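Local coordinates for protein delta toxin (Clostridium perfringens, PDB 2YGT) that is a haemolytic beta-pore-forming toxin that probably assembles on target-cell membranes and perforates them with a beta-barrel channel, at residues I191-Q196 and R200-G205; Y255-A258 and E262-G265. All blocks are in the same frame, centred on the assembly; numbering follows the deposited sequence.

Overall arrangement
Both interactions lie far out on one end of the elongated chain, their centres about 33 and 32 Å from its centre, a position consistent with the membrane-facing rim of leukocidin/hemolysin toxins. They touch, their own centres about 6 Å apart: the loop of interaction 1 runs along strand 263-282, on the side away from strand 84-99. Among the bonds joining them, two probable ones run through Asn195: Asn195 O to Tyr255 OH (2.6 Å) and Asn195 N to Gly265 O (2.7 Å). Arg202 O also packs on Glu262 CB. The side chains of Tyr203 and Trp263 each come within about 3 Å (nearest atoms) of a glycerol, probably from the crystallisation liquor, whereas the zinc sites lie elsewhere.

Interaction 1 (I191-Q196 and R200-G205); sequences IVYGNQ and RSRYSG
Tyr193 and Arg202 form a cation-pi stack between two parts of the long loop that follows strand 170-177 and precedes helix 219-222, in what is probably the rim of this leukocidin/hemolysin-type toxin. Neither segment is helix or strand, and the CA atoms of the two residues stay 7.2 Å apart, which leaves the contact to side chains.

The evidence for stacking is the near-parallel planes: the guanidinium lies at 16° to the Tyr193 ring, its centre 4.5 Å from the ring centre but displaced from it. The centre itself is taken by an aliphatic carbon, Arg202 CD, at 3.8 Å from the ring centroid in a CH-pi contact. Arg202 CG stands anti to its carbonyl carbon (chi1 -53°) and the chain runs extended from there to NE, which lays the arginine across one face, from CB above the rim near CE1 to the guanidinium over CE2. Val192 CG1 rests 3.7 Å above the opposite face, and the phenol is therefore held between two side chains.

Polar bonding adds a second grip on the arginine. Gln196 OE1 accepts the N-H of Arg202 NE at 3.2 Å, approached nearly end-on to its C=O, though the bond is bent at the hydrogen (136°) and the oxygen lies tilted from the guanidinium plane. A weak bond from Arg202 NH2 reaches the same Gln196 OE1 at 3.3 Å. One amide oxygen from a buried residue thus probably limits rotation of an otherwise exposed cationic group and complements its charge.

The backbone of Arg202 is anchored separately, to Trp263. At the hydroxyl end of the Tyr193 ring, near its plane, comes the OH of Tyr203, whose ring is nearly perpendicular; the two phenols meet through a short hydrogen bond, Tyr193 OH to Tyr203 OH, 2.6 Å.

Interaction 2 (Y255-A258 and E262-G265); sequences YHIA and EWQG
This is an antiparallel beta contact at the turn end of the hairpin made by strands 241-259 and 263-282, on the outlying part of the fold; the short strand axes run at 156° to each other. Ala258 and Gln264 are the hydrogen-bonded pair: Ala258 N donates to Gln264 O at 2.9 Å, and Gln264 N returns to Ala258 O at 2.9 Å. Ile257 and Gly265 form the adjoining non-hydrogen-bonded pair, where Gly265 CA makes a CA-H...O contact of 3.3 Å with His256 O.

On the face carrying Ile257, CD1 sits 4.0 Å from the centroid of the six-membered ring of Trp263, a CH-pi contact over the indole face. A chi1 of 57° sets CG1 between the backbone N and carbonyl carbon, and the extended chi2 carries CD1 over the ring. On the face of Ala258 and Gln264, one water lies 3.1 Å from both Ala258 O and Gln264 OE1.

Strand 84-99 borders the first strand, through backbone bonds of Tyr255 to Met87 and Ile257 to Gly85, while the loop between strand 170-177 and helix 219-222 lies along the second, where Trp263 NE1 bonds Ser204 O and Gly265 pairs with Tyr193.

Interaction 1 (I191-Q196 and R200-G205)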
loop_
_atom_site.group_PDB
_atom_site.type_symbol
_atom_site.label_atom_id
_atom_site.label_comp_id
_atom_site.label_asym_id
_atom_site.label_seq_id
_atom_site.Cartn_x
_atom_site.Cartn_y
_atom_site.Cartn_z
ATOM N N ILE A 191 9.198 13.710 31.228
ATOM C CA ILE A 191 9.247 13.132 32.573
ATOM C C ILE A 191 7.972 13.340 33.388
ATOM O O ILE A 191 7.691 12.571 34.307
ATOM C CB ILE A 191 10.456 13.625 33.391
ATOM C CG1 ILE A 191 10.523 15.152 33.391
ATOM C CG2 ILE A 191 11.744 13.015 32.854
ATOM C CD1 ILE A 191 11.662 15.699 34.220
ATOM N N VAL A 192 7.203 14.369 33.053
ATOM C CA VAL A 192 5.939 14.612 33.737
ATOM C C VAL A 192 4.760 13.960 33.012
ATOM O O VAL A 192 4.020 13.165 33.597
ATOM C CB VAL A 192 5.664 16.122 33.895
ATOM C CG1 VAL A 192 4.321 16.349 34.581
ATOM C CG2 VAL A 192 6.795 16.787 34.670
ATOM N N TYR A 193 4.593 14.287 31.734
ATOM C CA TYR A 193 3.402 13.883 30.991
ATOM C C TYR A 193 3.577 12.603 30.173
ATOM O O TYR A 193 2.646 12.160 29.498
ATOM C CB TYR A 193 2.938 15.031 30.092
ATOM C CG TYR A 193 2.739 16.325 30.846
ATOM C CD1 TYR A 193 1.669 16.485 31.718
ATOM C CD2 TYR A 193 3.629 17.380 30.703
ATOM C CE1 TYR A 193 1.484 17.662 32.416
ATOM C CE2 TYR A 193 3.453 18.562 31.397
ATOM C CZ TYR A 193 2.381 18.697 32.251
ATOM O OH TYR A 193 2.207 19.874 32.941
ATOM N N GLY A 194 4.765 12.009 30.242
ATOM C CA GLY A 194 5.055 10.801 29.492
ATOM C C GLY A 194 5.052 11.059 27.998
ATOM O O GLY A 194 5.573 12.072 27.538
ATOM N N ASN A 195 4.466 10.139 27.238
ATOM C CA ASN A 195 4.335 10.292 25.792
ATOM C C ASN A 195 2.993 10.930 25.460
ATOM O O ASN A 195 1.943 10.346 25.725
ATOM C CB ASN A 195 4.472 8.934 25.096
ATOM C CG ASN A 195 4.333 9.030 23.583
ATOM O OD1 ASN A 195 3.461 9.731 23.070
ATOM N ND2 ASN A 195 5.190 8.313 22.863
ATOM N N GLN A 196 3.029 12.122 24.866
ATOM C CA GLN A 196 1.821 12.922 24.677
ATOM C C GLN A 196 1.307 12.938 23.237
ATOM O O GLN A 196 0.532 13.820 22.862
ATOM C CB GLN A 196 2.069 14.366 25.127
ATOM C CG GLN A 196 2.825 14.508 26.435
ATOM C CD GLN A 196 3.426 15.893 26.604
ATOM O OE1 GLN A 196 2.710 16.876 26.804
ATOM N NE2 GLN A 196 4.749 15.976 26.521
ATOM N N ARG A 200 -4.984 14.812 24.253
ATOM C CA ARG A 200 -5.666 16.057 23.904
ATOM C C ARG A 200 -5.308 17.196 24.856
ATOM O O ARG A 200 -5.189 18.349 24.441
ATOM C CB ARG A 200 -7.183 15.857 23.878
ATOM C CG ARG A 200 -7.953 17.073 23.394
ATOM C CD ARG A 200 -9.430 16.763 23.220
ATOM N NE ARG A 200 -10.039 17.609 22.197
ATOM C CZ ARG A 200 -10.724 18.721 22.448
ATOM N NH1 ARG A 200 -10.900 19.131 23.698
ATOM N NH2 ARG A 200 -11.240 19.422 21.447
ATOM N N SER A 201 -5.145 16.870 26.132
ATOM C CA SER A 201 -4.795 17.871 27.128
ATOM C C SER A 201 -4.144 17.216 28.335
ATOM O O SER A 201 -4.242 16.003 28.526
ATOM C CB SER A 201 -6.029 18.662 27.564
ATOM O OG SER A 201 -6.798 17.936 28.507
ATOM N N ARG A 202 -3.483 18.028 29.151
ATOM C CA ARG A 202 -2.742 17.530 30.302
ATOM C C ARG A 202 -3.560 17.582 31.589
ATOM O O ARG A 202 -3.220 16.923 32.570
ATOM C CB ARG A 202 -1.456 18.337 30.477
ATOM C CG ARG A 202 -0.606 18.405 29.219
ATOM C CD ARG A 202 0.385 19.556 29.279
ATOM N NE ARG A 202 1.387 19.469 28.220
ATOM C CZ ARG A 202 2.398 20.320 28.078
ATOM N NH1 ARG A 202 2.541 21.326 28.930
ATOM N NH2 ARG A 202 3.267 20.166 27.088
ATOM N N TYR A 203 -4.639 18.359 31.584
ATOM C CA TYR A 203 -5.390 18.604 32.810
ATOM C C TYR A 203 -6.909 18.536 32.654
ATOM O O TYR A 203 -7.642 18.867 33.584
ATOM C CB TYR A 203 -4.982 19.955 33.406
ATOM C CG TYR A 203 -3.522 20.023 33.782
ATOM C CD1 TYR A 203 -3.060 19.418 34.944
ATOM C CD2 TYR A 203 -2.603 20.672 32.968
ATOM C CE1 TYR A 203 -1.725 19.464 35.292
ATOM C CE2 TYR A 203 -1.262 20.725 33.308
ATOM C CZ TYR A 203 -0.830 20.120 34.471
ATOM O OH TYR A 203 0.502 20.166 34.816
ATOM N N SER A 204 -7.384 18.103 31.491
ATOM C CA SER A 204 -8.824 18.087 31.230
ATOM C C SER A 204 -9.313 16.751 30.672
ATOM O O SER A 204 -8.518 15.869 30.349
ATOM C CB SER A 204 -9.203 19.216 30.265
ATOM O OG SER A 204 -8.685 20.463 30.699
ATOM N N GLY A 205 -10.631 16.619 30.563
ATOM C CA GLY A 205 -11.243 15.462 29.937
ATOM C C GLY A 205 -11.359 14.238 30.825
ATOM O O GLY A 205 -10.837 14.208 31.941
#

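Interaction 2 (Y255-A258 and E262-G265)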
loop_
_atom_site.group_PDB
_atom_site.type_symbol
_atom_site.label_atom_id
_atom_site.label_comp_id
_atom_site.label_asym_id
_atom_site.label_seq_id
_atom_site.Cartn_x
_atom_site.Cartn_y
_atom_site.Cartn_z
ATOM N N TYR A 255 -2.255 2.918 23.218
ATOM C CA TYR A 255 -1.831 4.175 23.819
ATOM C C TYR A 255 -2.642 4.431 25.085
ATOM O O TYR A 255 -3.843 4.690 25.025
ATOM C CB TYR A 255 -1.997 5.328 22.826
ATOM C CG TYR A 255 -1.613 6.683 23.386
ATOM C CD1 TYR A 255 -0.279 7.050 23.515
ATOM C CD2 TYR A 255 -2.587 7.591 23.786
ATOM C CE1 TYR A 255 0.073 8.285 24.033
ATOM C CE2 TYR A 255 -2.246 8.826 24.300
ATOM C CZ TYR A 255 -0.916 9.169 24.421
ATOM O OH TYR A 255 -0.576 10.397 24.931
ATOM N N HIS A 256 -1.978 4.332 26.233
ATOM C CA HIS A 256 -2.628 4.519 27.526
ATOM C C HIS A 256 -2.438 5.935 28.046
ATOM O O HIS A 256 -1.335 6.480 27.991
ATOM C CB HIS A 256 -2.044 3.551 28.558
ATOM C CG HIS A 256 -2.397 2.114 28.322
ATOM N ND1 HIS A 256 -3.030 1.339 29.269
ATOM C CD2 HIS A 256 -2.202 1.313 27.248
ATOM C CE1 HIS A 256 -3.212 0.122 28.788
ATOM N NE2 HIS A 256 -2.719 0.080 27.563
ATOM N N ILE A 257 -3.514 6.529 28.550
ATOM C CA ILE A 257 -3.392 7.717 29.388
ATOM C C ILE A 257 -3.842 7.386 30.809
ATOM O O ILE A 257 -4.880 6.755 31.011
ATOM C CB ILE A 257 -4.185 8.928 28.839
ATOM C CG1 ILE A 257 -5.664 8.574 28.661
ATOM C CG2 ILE A 257 -3.575 9.413 27.534
ATOM C CD1 ILE A 257 -6.530 9.761 28.296
ATOM N N ALA A 258 -3.040 7.793 31.785
ATOM C CA ALA A 258 -3.336 7.523 33.185
ATOM C C ALA A 258 -3.193 8.798 34.001
ATOM O O ALA A 258 -2.209 9.524 33.866
ATOM C CB ALA A 258 -2.414 6.440 33.724
ATOM N N GLU A 262 -2.167 14.693 36.810
ATOM C CA GLU A 262 -2.211 15.189 35.445
ATOM C C GLU A 262 -2.252 13.951 34.568
ATOM O O GLU A 262 -2.014 12.843 35.050
ATOM C CB GLU A 262 -0.968 16.015 35.114
ATOM C CG GLU A 262 0.318 15.201 35.074
ATOM C CD GLU A 262 0.866 14.915 36.458
ATOM O OE1 GLU A 262 1.234 15.881 37.160
ATOM O OE2 GLU A 262 0.932 13.728 36.841
ATOM N N TRP A 263 -2.558 14.122 33.288
ATOM C CA TRP A 263 -2.531 12.986 32.378
ATOM C C TRP A 263 -1.093 12.634 32.015
ATOM O O TRP A 263 -0.292 13.508 31.687
ATOM C CB TRP A 263 -3.356 13.260 31.118
ATOM C CG TRP A 263 -4.836 13.205 31.349
ATOM C CD1 TRP A 263 -5.719 14.242 31.263
ATOM C CD2 TRP A 263 -5.606 12.053 31.717
ATOM N NE1 TRP A 263 -6.992 13.807 31.547
ATOM C CE2 TRP A 263 -6.949 12.467 31.830
ATOM C CE3 TRP A 263 -5.292 10.712 31.958
ATOM C CZ2 TRP A 263 -7.976 11.588 32.175
ATOM C CZ3 TRP A 263 -6.311 9.844 32.298
ATOM C CH2 TRP A 263 -7.635 10.284 32.405
ATOM N N GLN A 264 -0.774 11.349 32.103
ATOM C CA GLN A 264 0.505 10.836 31.639
ATOM C C GLN A 264 0.237 9.803 30.550
ATOM O O GLN A 264 -0.634 8.946 30.703
ATOM C CB GLN A 264 1.286 10.213 32.795
ATOM C CG GLN A 264 2.645 9.668 32.397
ATOM C CD GLN A 264 3.294 8.855 33.499
ATOM O OE1 GLN A 264 2.985 9.023 34.679
ATOM N NE2 GLN A 264 4.203 7.965 33.118
ATOM N N GLY A 265 0.978 9.891 29.449
ATOM C CA GLY A 265 0.743 9.024 28.310
ATOM C C GLY A 265 1.810 7.967 28.115
ATOM O O GLY A 265 2.984 8.197 28.404
HETATM O O HOH W 1 0.133 8.544 35.728
#